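Local coordinates for protein aspartate-semialdehyde dehydrogenase 2 (Vibrio cholerae, PDB 2R00) that catalyses the NADPH-dependent reductive dephosphorylation of L-aspartyl-4-phosphate to L-aspartate-semialdehyde, an early step toward lysine, threonine and methionine, at residues Ala7-Thr12 and Ala69-Gly74; Glu32-Ala37 and Arg54-Glu59; Glu17-Val22 and Gly319-Ala324. All blocks are in the same frame, centred on the assembly; numbering follows the deposited sequence.

Contact 1. Residues Ala7-Thr12 and Ala69-Gly74; sequences AIFGAT and ALFSAG
Three backbone hydrogen bonds zip A7-F9 to A69-S72 in parallel: L70 N to A7 O at 2.8 Å, F9 N to L70 O at 2.9 Å, and S72 N to F9 O at 2.8 Å. A7 O and L70 O each also take a CA-H...O contact, from A69 and I8. The aromatic pair lies on the sheet face shared with A7 and A69. The F9 edge meets the F71 face in a T-shaped stack, ring centroids 5.1 Å apart and planes at 79°. F9 CG anti to the backbone N (chi1 180°) swings the ring so that CD2 stands over the F71 face. F9 CB adds a CH-pi contact, 4.1 Å from the F71 centroid, and A73 CB lies over one face of the F9 ring. W81 of helix 75-87 adds a further ring.

These are neighbouring strands of the Rossmann-type nucleotide-binding domain, and G10 belongs to the turn from strand 4-9 into the predicted NADP(+)-binding loop that includes T12. Its phi of 93° suits glycine, and A73 CB packs 3.6 Å from G10 CA, on the side where a CB would stand. On the opposite face I8 CG1 is 4.3 Å from L70 CD1. Beyond the strand ends one water donates to both G10 O and S72 O.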
loop_
_atom_site.group_PDB
_atom_site.type_symbol
_atom_site.label_atom_id
_atom_site.label_comp_id
_atom_site.label_asym_id
_atom_site.label_seq_id
_atom_site.Cartn_x
_atom_site.Cartn_y
_atom_site.Cartn_z
ATOM N N ALA A 7 -14.125 -27.459 -23.105
ATOM C CA ALA A 7 -12.687 -27.521 -23.338
ATOM C C ALA A 7 -11.963 -26.552 -22.415
ATOM O O ALA A 7 -12.465 -25.454 -22.124
ATOM C CB ALA A 7 -12.354 -27.182 -24.796
ATOM N N ILE A 8 -10.781 -26.962 -21.968
ATOM C CA ILE A 8 -9.845 -26.055 -21.319
ATOM C C ILE A 8 -8.606 -25.996 -22.194
ATOM O O ILE A 8 -7.985 -27.025 -22.462
ATOM C CB ILE A 8 -9.461 -26.517 -19.893
ATOM C CG1 ILE A 8 -10.690 -26.519 -18.976
ATOM C CG2 ILE A 8 -8.364 -25.605 -19.302
ATOM C CD1 ILE A 8 -10.465 -27.254 -17.647
ATOM N N PHE A 9 -8.268 -24.796 -22.666
ATOM C CA PHE A 9 -7.061 -24.592 -23.469
ATOM C C PHE A 9 -5.978 -23.959 -22.610
ATOM O O PHE A 9 -6.186 -22.913 -22.006
ATOM C CB PHE A 9 -7.367 -23.747 -24.720
ATOM C CG PHE A 9 -6.171 -23.485 -25.608
ATOM C CD1 PHE A 9 -5.157 -24.439 -25.761
ATOM C CD2 PHE A 9 -6.072 -22.291 -26.317
ATOM C CE1 PHE A 9 -4.052 -24.193 -26.592
ATOM C CE2 PHE A 9 -4.984 -22.036 -27.163
ATOM C CZ PHE A 9 -3.969 -22.984 -27.297
ATOM N N GLY A 10 -4.817 -24.604 -22.571
ATOM C CA GLY A 10 -3.773 -24.263 -21.617
ATOM C C GLY A 10 -3.922 -25.137 -20.384
ATOM O O GLY A 10 -3.645 -24.706 -19.267
ATOM N N ALA A 11 -4.349 -26.380 -20.606
ATOM C CA ALA A 11 -4.709 -27.310 -19.531
ATOM C C ALA A 11 -3.552 -27.737 -18.624
ATOM O O ALA A 11 -3.787 -28.176 -17.495
ATOM C CB ALA A 11 -5.387 -28.528 -20.111
ATOM N N THR A 12 -2.318 -27.623 -19.111
ATOM C CA THR A 12 -1.147 -28.018 -18.324
ATOM C C THR A 12 -0.531 -26.842 -17.564
ATOM O O THR A 12 0.416 -27.012 -16.786
ATOM C CB THR A 12 -0.075 -28.746 -19.184
ATOM O OG1 THR A 12 0.390 -27.883 -20.228
ATOM C CG2 THR A 12 -0.656 -30.007 -19.811
ATOM N N ALA A 69 -15.519 -23.094 -24.144
ATOM C CA ALA A 69 -14.103 -23.309 -23.887
ATOM C C ALA A 69 -13.602 -22.260 -22.913
ATOM O O ALA A 69 -13.987 -21.101 -23.009
ATOM C CB ALA A 69 -13.302 -23.264 -25.188
ATOM N N LEU A 70 -12.767 -22.687 -21.971
ATOM C CA LEU A 70 -12.065 -21.785 -21.069
ATOM C C LEU A 70 -10.616 -21.726 -21.530
ATOM O O LEU A 70 -9.937 -22.752 -21.574
ATOM C CB LEU A 70 -12.142 -22.280 -19.606
ATOM C CG LEU A 70 -13.460 -22.790 -19.014
ATOM C CD1 LEU A 70 -13.268 -23.319 -17.587
ATOM C CD2 LEU A 70 -14.543 -21.716 -19.024
ATOM N N PHE A 71 -10.150 -20.532 -21.887
ATOM C CA PHE A 71 -8.786 -20.345 -22.395
ATOM C C PHE A 71 -7.905 -19.732 -21.319
ATOM O O PHE A 71 -8.257 -18.706 -20.732
ATOM C CB PHE A 71 -8.788 -19.386 -23.600
ATOM C CG PHE A 71 -9.116 -20.027 -24.939
ATOM C CD1 PHE A 71 -9.976 -21.131 -25.046
ATOM C CD2 PHE A 71 -8.608 -19.469 -26.112
ATOM C CE1 PHE A 71 -10.271 -21.687 -26.302
ATOM C CE2 PHE A 71 -8.891 -20.021 -27.368
ATOM C CZ PHE A 71 -9.735 -21.127 -27.463
ATOM N N SER A 72 -6.752 -20.337 -21.073
ATOM C CA SER A 72 -5.753 -19.701 -20.209
ATOM C C SER A 72 -4.341 -20.117 -20.582
ATOM O O SER A 72 -3.602 -20.630 -19.746
ATOM C CB SER A 72 -6.031 -19.991 -18.724
ATOM O OG SER A 72 -5.238 -19.142 -17.895
ATOM N N ALA A 73 -3.970 -19.882 -21.840
ATOM C CA ALA A 73 -2.633 -20.217 -22.338
ATOM C C ALA A 73 -1.867 -19.001 -22.864
ATOM O O ALA A 73 -0.957 -19.144 -23.666
ATOM C CB ALA A 73 -2.727 -21.300 -23.412
ATOM N N GLY A 74 -2.241 -17.805 -22.417
ATOM C CA GLY A 74 -1.519 -16.595 -22.799
ATOM C C GLY A 74 -2.220 -15.892 -23.944
ATOM O O GLY A 74 -2.908 -16.526 -24.739
HETATM O O HOH W 1 -3.100 -22.402 -17.785
#

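Contact 2. Residues Glu32-Ala37 and Arg54-Glu59; sequences ELFLLA and RVQNVE
Q56 N donates to L35 O at 2.9 Å, A37 N to Q56 O at 3.1 Å, and V58 N to A37 O at 2.9 Å. The ladder is parallel although the short strands are turned 49° against each other. A water next to it accepts from L35 N and donates to R54 O and Q56 OE1, linking two backbone groups to a side-chain amide. At the end of strand 51-57, N57 OD1 accepts from E59 N at 3.0 Å in an Asx turn, with the donor well above the carbonyl plane.

Q56 CG lies between its backbone N and carbonyl carbon (chi1 52°); from there the extended chain runs beside L36, CG 3.6 Å from L36 CD2, and sets OE1 at the edge of the F34 ring. On the other sheet face V55 CG2 packs on L35 CB, while V55 CG1 reaches A37 CB at 3.7 Å. V58 meets L36 CB and also F9 and W81. Strand 51-57 lies between strands 30-37 and 45-48 of the Rossmann-type sheet, close to the predicted NADP(+)-binding residues T12 and S41. Backbone bonds set the pairing, and Q56 serves both sides of its character: OE1 takes a water hydrogen bond at the partly exposed edge while CG packs on L36.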
loop_
_atom_site.group_PDB
_atom_site.type_symbol
_atom_site.label_atom_id
_atom_site.label_comp_id
_atom_site.label_asym_id
_atom_site.label_seq_id
_atom_site.Cartn_x
_atom_site.Cartn_y
_atom_site.Cartn_z
ATOM N N GLU A 32 -18.750 -34.049 -21.535
ATOM C CA GLU A 32 -17.363 -34.389 -21.831
ATOM C C GLU A 32 -16.419 -33.201 -21.627
ATOM O O GLU A 32 -16.716 -32.076 -22.042
ATOM C CB GLU A 32 -17.248 -34.903 -23.258
ATOM C CG GLU A 32 -16.070 -35.824 -23.505
ATOM C CD GLU A 32 -16.245 -36.648 -24.774
ATOM O OE1 GLU A 32 -17.396 -36.757 -25.274
ATOM O OE2 GLU A 32 -15.227 -37.176 -25.272
ATOM N N LEU A 33 -15.286 -33.463 -20.983
ATOM C CA LEU A 33 -14.252 -32.452 -20.799
ATOM C C LEU A 33 -13.092 -32.740 -21.734
ATOM O O LEU A 33 -12.632 -33.881 -21.814
ATOM C CB LEU A 33 -13.764 -32.425 -19.341
ATOM C CG LEU A 33 -12.672 -31.407 -18.989
ATOM C CD1 LEU A 33 -13.205 -29.973 -19.071
ATOM C CD2 LEU A 33 -12.101 -31.679 -17.612
ATOM N N PHE A 34 -12.636 -31.707 -22.446
ATOM C CA PHE A 34 -11.460 -31.812 -23.311
ATOM C C PHE A 34 -10.342 -30.905 -22.798
ATOM O O PHE A 34 -10.581 -29.759 -22.402
ATOM C CB PHE A 34 -11.807 -31.466 -24.767
ATOM C CG PHE A 34 -12.884 -32.335 -25.360
ATOM C CD1 PHE A 34 -14.226 -32.003 -25.214
ATOM C CD2 PHE A 34 -12.555 -33.487 -26.069
ATOM C CE1 PHE A 34 -15.236 -32.805 -25.764
ATOM C CE2 PHE A 34 -13.553 -34.290 -26.621
ATOM C CZ PHE A 34 -14.893 -33.949 -26.464
ATOM N N LEU A 35 -9.126 -31.431 -22.789
ATOM C CA LEU A 35 -7.979 -30.672 -22.333
ATOM C C LEU A 35 -7.027 -30.463 -23.498
ATOM O O LEU A 35 -6.590 -31.428 -24.136
ATOM C CB LEU A 35 -7.288 -31.378 -21.161
ATOM C CG LEU A 35 -8.167 -31.663 -19.939
ATOM C CD1 LEU A 35 -7.402 -32.467 -18.878
ATOM C CD2 LEU A 35 -8.739 -30.373 -19.337
ATOM N N LEU A 36 -6.736 -29.199 -23.786
ATOM C CA LEU A 36 -5.932 -28.825 -24.945
ATOM C C LEU A 36 -4.663 -28.105 -24.522
ATOM O O LEU A 36 -4.652 -27.361 -23.542
ATOM C CB LEU A 36 -6.745 -27.943 -25.904
ATOM C CG LEU A 36 -8.137 -28.464 -26.271
ATOM C CD1 LEU A 36 -9.017 -27.388 -26.885
ATOM C CD2 LEU A 36 -8.016 -29.677 -27.184
ATOM N N ALA A 37 -3.590 -28.362 -25.260
ATOM C CA ALA A 37 -2.317 -27.672 -25.084
ATOM C C ALA A 37 -1.504 -27.792 -26.374
ATOM O O ALA A 37 -2.036 -28.194 -27.410
ATOM C CB ALA A 37 -1.551 -28.251 -23.899
ATOM N N ARG A 54 -7.331 -37.017 -21.179
ATOM C CA ARG A 54 -6.015 -36.932 -21.811
ATOM C C ARG A 54 -5.834 -35.631 -22.594
ATOM O O ARG A 54 -6.642 -35.302 -23.468
ATOM C CB ARG A 54 -5.772 -38.132 -22.735
ATOM C CG ARG A 54 -4.356 -38.188 -23.324
ATOM C CD ARG A 54 -4.107 -39.460 -24.154
ATOM N NE ARG A 54 -4.645 -40.670 -23.524
ATOM C CZ ARG A 54 -4.003 -41.432 -22.640
ATOM N NH1 ARG A 54 -2.756 -41.146 -22.252
ATOM N NH2 ARG A 54 -4.616 -42.501 -22.143
ATOM N N VAL A 55 -4.751 -34.917 -22.295
ATOM C CA VAL A 55 -4.402 -33.685 -23.023
ATOM C C VAL A 55 -4.126 -34.016 -24.494
ATOM O O VAL A 55 -3.416 -34.980 -24.801
ATOM C CB VAL A 55 -3.188 -32.962 -22.385
ATOM C CG1 VAL A 55 -2.827 -31.680 -23.149
ATOM C CG2 VAL A 55 -3.459 -32.647 -20.907
ATOM N N GLN A 56 -4.717 -33.239 -25.397
ATOM C CA GLN A 56 -4.442 -33.387 -26.825
ATOM C C GLN A 56 -3.916 -32.090 -27.432
ATOM O O GLN A 56 -3.996 -31.021 -26.821
ATOM C CB GLN A 56 -5.671 -33.905 -27.595
ATOM C CG GLN A 56 -6.947 -33.122 -27.375
ATOM C CD GLN A 56 -8.169 -33.805 -27.957
ATOM O OE1 GLN A 56 -9.048 -34.261 -27.217
ATOM N NE2 GLN A 56 -8.237 -33.881 -29.290
ATOM N N ASN A 57 -3.365 -32.201 -28.633
ATOM C CA ASN A 57 -2.815 -31.063 -29.347
ATOM C C ASN A 57 -3.941 -30.196 -29.901
ATOM O O ASN A 57 -4.839 -30.685 -30.588
ATOM C CB ASN A 57 -1.892 -31.570 -30.459
ATOM C CG ASN A 57 -1.130 -30.460 -31.157
ATOM O OD1 ASN A 57 -1.399 -29.270 -30.971
ATOM N ND2 ASN A 57 -0.174 -30.852 -31.988
ATOM N N VAL A 58 -3.901 -28.909 -29.572
ATOM C CA VAL A 58 -4.893 -27.945 -30.065
ATOM C C VAL A 58 -4.952 -27.899 -31.604
ATOM O O VAL A 58 -6.022 -27.708 -32.177
ATOM C CB VAL A 58 -4.672 -26.517 -29.446
ATOM C CG1 VAL A 58 -3.320 -25.911 -29.864
ATOM C CG2 VAL A 58 -5.830 -25.596 -29.777
ATOM N N GLU A 59 -3.803 -28.106 -32.247
ATOM C CA GLU A 59 -3.674 -28.073 -33.711
ATOM C C GLU A 59 -4.520 -29.134 -34.415
ATOM O O GLU A 59 -4.903 -28.954 -35.576
ATOM C CB GLU A 59 -2.208 -28.252 -34.118
ATOM C CG GLU A 59 -1.247 -27.158 -33.626
ATOM C CD GLU A 59 -1.275 -25.893 -34.479
ATOM O OE1 GLU A 59 -1.986 -25.863 -35.509
ATOM O OE2 GLU A 59 -0.577 -24.921 -34.113
HETATM O O HOH W 2 -8.970 -34.087 -24.002
#

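Contact 3. Residues Glu17-Val22 and Gly319-Ala324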
loop_
_atom_site.group_PDB
_atom_site.type_symbol
_atom_site.label_atom_id
_atom_site.label_comp_id
_atom_site.label_asym_id
_atom_site.label_seq_id
_atom_site.Cartn_x
_atom_site.Cartn_y
_atom_site.Cartn_z
ATOM N N GLU A 17 -5.072 -25.914 -14.912
ATOM C CA GLU A 17 -5.210 -27.013 -13.936
ATOM C C GLU A 17 -6.185 -26.629 -12.832
ATOM O O GLU A 17 -6.988 -27.460 -12.374
ATOM C CB GLU A 17 -3.854 -27.392 -13.342
ATOM C CG GLU A 17 -2.986 -28.229 -14.272
ATOM C CD GLU A 17 -1.631 -28.584 -13.675
ATOM O OE1 GLU A 17 -0.990 -29.541 -14.182
ATOM O OE2 GLU A 17 -1.197 -27.905 -12.714
ATOM N N THR A 18 -6.133 -25.359 -12.426
ATOM C CA THR A 18 -7.064 -24.848 -11.418
ATOM C C THR A 18 -8.497 -24.818 -11.953
ATOM O O THR A 18 -9.438 -25.124 -11.221
ATOM C CB THR A 18 -6.623 -23.465 -10.868
ATOM O OG1 THR A 18 -5.262 -23.540 -10.428
ATOM C CG2 THR A 18 -7.499 -23.041 -9.692
ATOM N N MET A 19 -8.664 -24.466 -13.229
ATOM C CA MET A 19 -9.988 -24.475 -13.863
ATOM C C MET A 19 -10.666 -25.854 -13.801
ATOM O O MET A 19 -11.851 -25.954 -13.496
ATOM C CB MET A 19 -9.914 -23.963 -15.304
ATOM C CG MET A 19 -9.780 -22.452 -15.404
ATOM S SD MET A 19 -9.415 -21.940 -17.083
ATOM C CE MET A 19 -9.769 -20.178 -16.982
ATOM N N LEU A 20 -9.908 -26.905 -14.096
ATOM C CA LEU A 20 -10.413 -28.272 -13.968
ATOM C C LEU A 20 -10.901 -28.536 -12.533
ATOM O O LEU A 20 -12.021 -29.015 -12.338
ATOM C CB LEU A 20 -9.337 -29.284 -14.408
ATOM C CG LEU A 20 -9.565 -30.799 -14.276
ATOM C CD1 LEU A 20 -8.694 -31.535 -15.289
ATOM C CD2 LEU A 20 -9.228 -31.281 -12.876
ATOM N N GLU A 21 -10.070 -28.198 -11.542
ATOM C CA GLU A 21 -10.429 -28.341 -10.116
ATOM C C GLU A 21 -11.693 -27.587 -9.725
ATOM O O GLU A 21 -12.511 -28.091 -8.939
ATOM C CB GLU A 21 -9.296 -27.856 -9.216
ATOM C CG GLU A 21 -8.047 -28.707 -9.257
ATOM C CD GLU A 21 -6.910 -28.104 -8.439
ATOM O OE1 GLU A 21 -5.741 -28.398 -8.755
ATOM O OE2 GLU A 21 -7.180 -27.333 -7.484
ATOM N N VAL A 22 -11.844 -26.374 -10.254
ATOM C CA VAL A 22 -13.002 -25.545 -9.943
ATOM C C VAL A 22 -14.278 -26.101 -10.585
ATOM O O VAL A 22 -15.311 -26.140 -9.940
ATOM C CB VAL A 22 -12.771 -24.039 -10.283
ATOM C CG1 VAL A 22 -14.042 -23.228 -10.070
ATOM C CG2 VAL A 22 -11.625 -23.469 -9.435
ATOM N N GLY A 319 -8.973 -17.455 -7.858
ATOM C CA GLY A 319 -9.874 -16.323 -8.066
ATOM C C GLY A 319 -10.208 -16.145 -9.541
ATOM O O GLY A 319 -11.378 -16.034 -9.913
ATOM N N ALA A 320 -9.172 -16.127 -10.374
ATOM C CA ALA A 320 -9.317 -16.036 -11.831
ATOM C C ALA A 320 -10.130 -17.204 -12.399
ATOM O O ALA A 320 -11.055 -17.006 -13.193
ATOM C CB ALA A 320 -7.954 -15.989 -12.477
ATOM N N ALA A 321 -9.784 -18.417 -11.973
ATOM C CA ALA A 321 -10.422 -19.629 -12.472
ATOM C C ALA A 321 -11.894 -19.671 -12.087
ATOM O O ALA A 321 -12.749 -19.981 -12.913
ATOM C CB ALA A 321 -9.693 -20.852 -11.963
ATOM N N THR A 322 -12.181 -19.326 -10.831
ATOM C CA THR A 322 -13.543 -19.288 -10.314
ATOM C C THR A 322 -14.413 -18.255 -11.026
ATOM O O THR A 322 -15.579 -18.534 -11.328
ATOM C CB THR A 322 -13.534 -19.022 -8.797
ATOM O OG1 THR A 322 -12.814 -20.081 -8.147
ATOM C CG2 THR A 322 -14.953 -18.940 -8.230
ATOM N N ASN A 323 -13.864 -17.067 -11.297
ATOM C CA ASN A 323 -14.634 -16.051 -12.016
ATOM C C ASN A 323 -15.092 -16.579 -13.378
ATOM O O ASN A 323 -16.262 -16.419 -13.763
ATOM C CB ASN A 323 -13.825 -14.756 -12.183
ATOM C CG ASN A 323 -14.700 -13.569 -12.524
ATOM O OD1 ASN A 323 -15.363 -13.005 -11.650
ATOM N ND2 ASN A 323 -14.713 -13.181 -13.800
ATOM N N ALA A 324 -14.157 -17.220 -14.079
ATOM C CA ALA A 324 -14.374 -17.852 -15.382
ATOM C C ALA A 324 -15.459 -18.920 -15.344
ATOM O O ALA A 324 -16.312 -18.971 -16.230
ATOM C CB ALA A 324 -13.064 -18.463 -15.882
#
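M19 CG stands opposite the carbonyl carbon (chi1 -76°) and the chain continues extended, which lays CG against A321 CB at 3.8 Å and carries CE on to A324 CB. V22, with CG1 trans to its backbone N (chi1 175°), brings both methyls to T322, CG2 meeting A321 as well. The contact is a helix-helix packing between helix 14-25, the first helix of the Rossmann-type domain, and the C-terminal helix 316-335, whose short segments cross at -53° with their axes 8.8 Å apart.

A321 is the centre of the interface: its methyl is met by T18 CG2 at 3.8 Å, M19 CG, and V22 CG2 at 4.1 Å. The small residue lets the backbones approach, M19 CA and A321 CA being 5.1 Å apart. The contact between the segments is wholly van der Waals. The hydroxyls bond within their own helices, T18 OG1 to A14 O and T322 OG1 to K318 O. V15 and N315, predicted to bind NADP(+), lie near M19 and T18, consistent with a place beside the cofactor site. The V22 and T322 side chains cross at about a right angle, with V22 CG2 3.8 Å from T322 OG1.

All three contacts are largely buried. Contacts 1 and 2 lie within the sheet of the nucleotide-binding domain and are joined directly: strand 4-9 lies beside strand 30-37, with probable hydrogen bonds from I8 N to F34 O and from L36 N to I8 O. Contact 3 joins a helix of that domain to helix 316-335, from the far end of the chain. It is nearest the chain centre, contact 1 comes next and contact 2 is outermost. Contact 1 adds an aromatic cluster to its backbone bonds, contact 2 a water-linked, partly exposed Q56; contact 3 is apolar packing alone. Helix 14-25 lies on the sheet, M19 against L70 of contact 1 and L20 against L33 and L35 of contact 2.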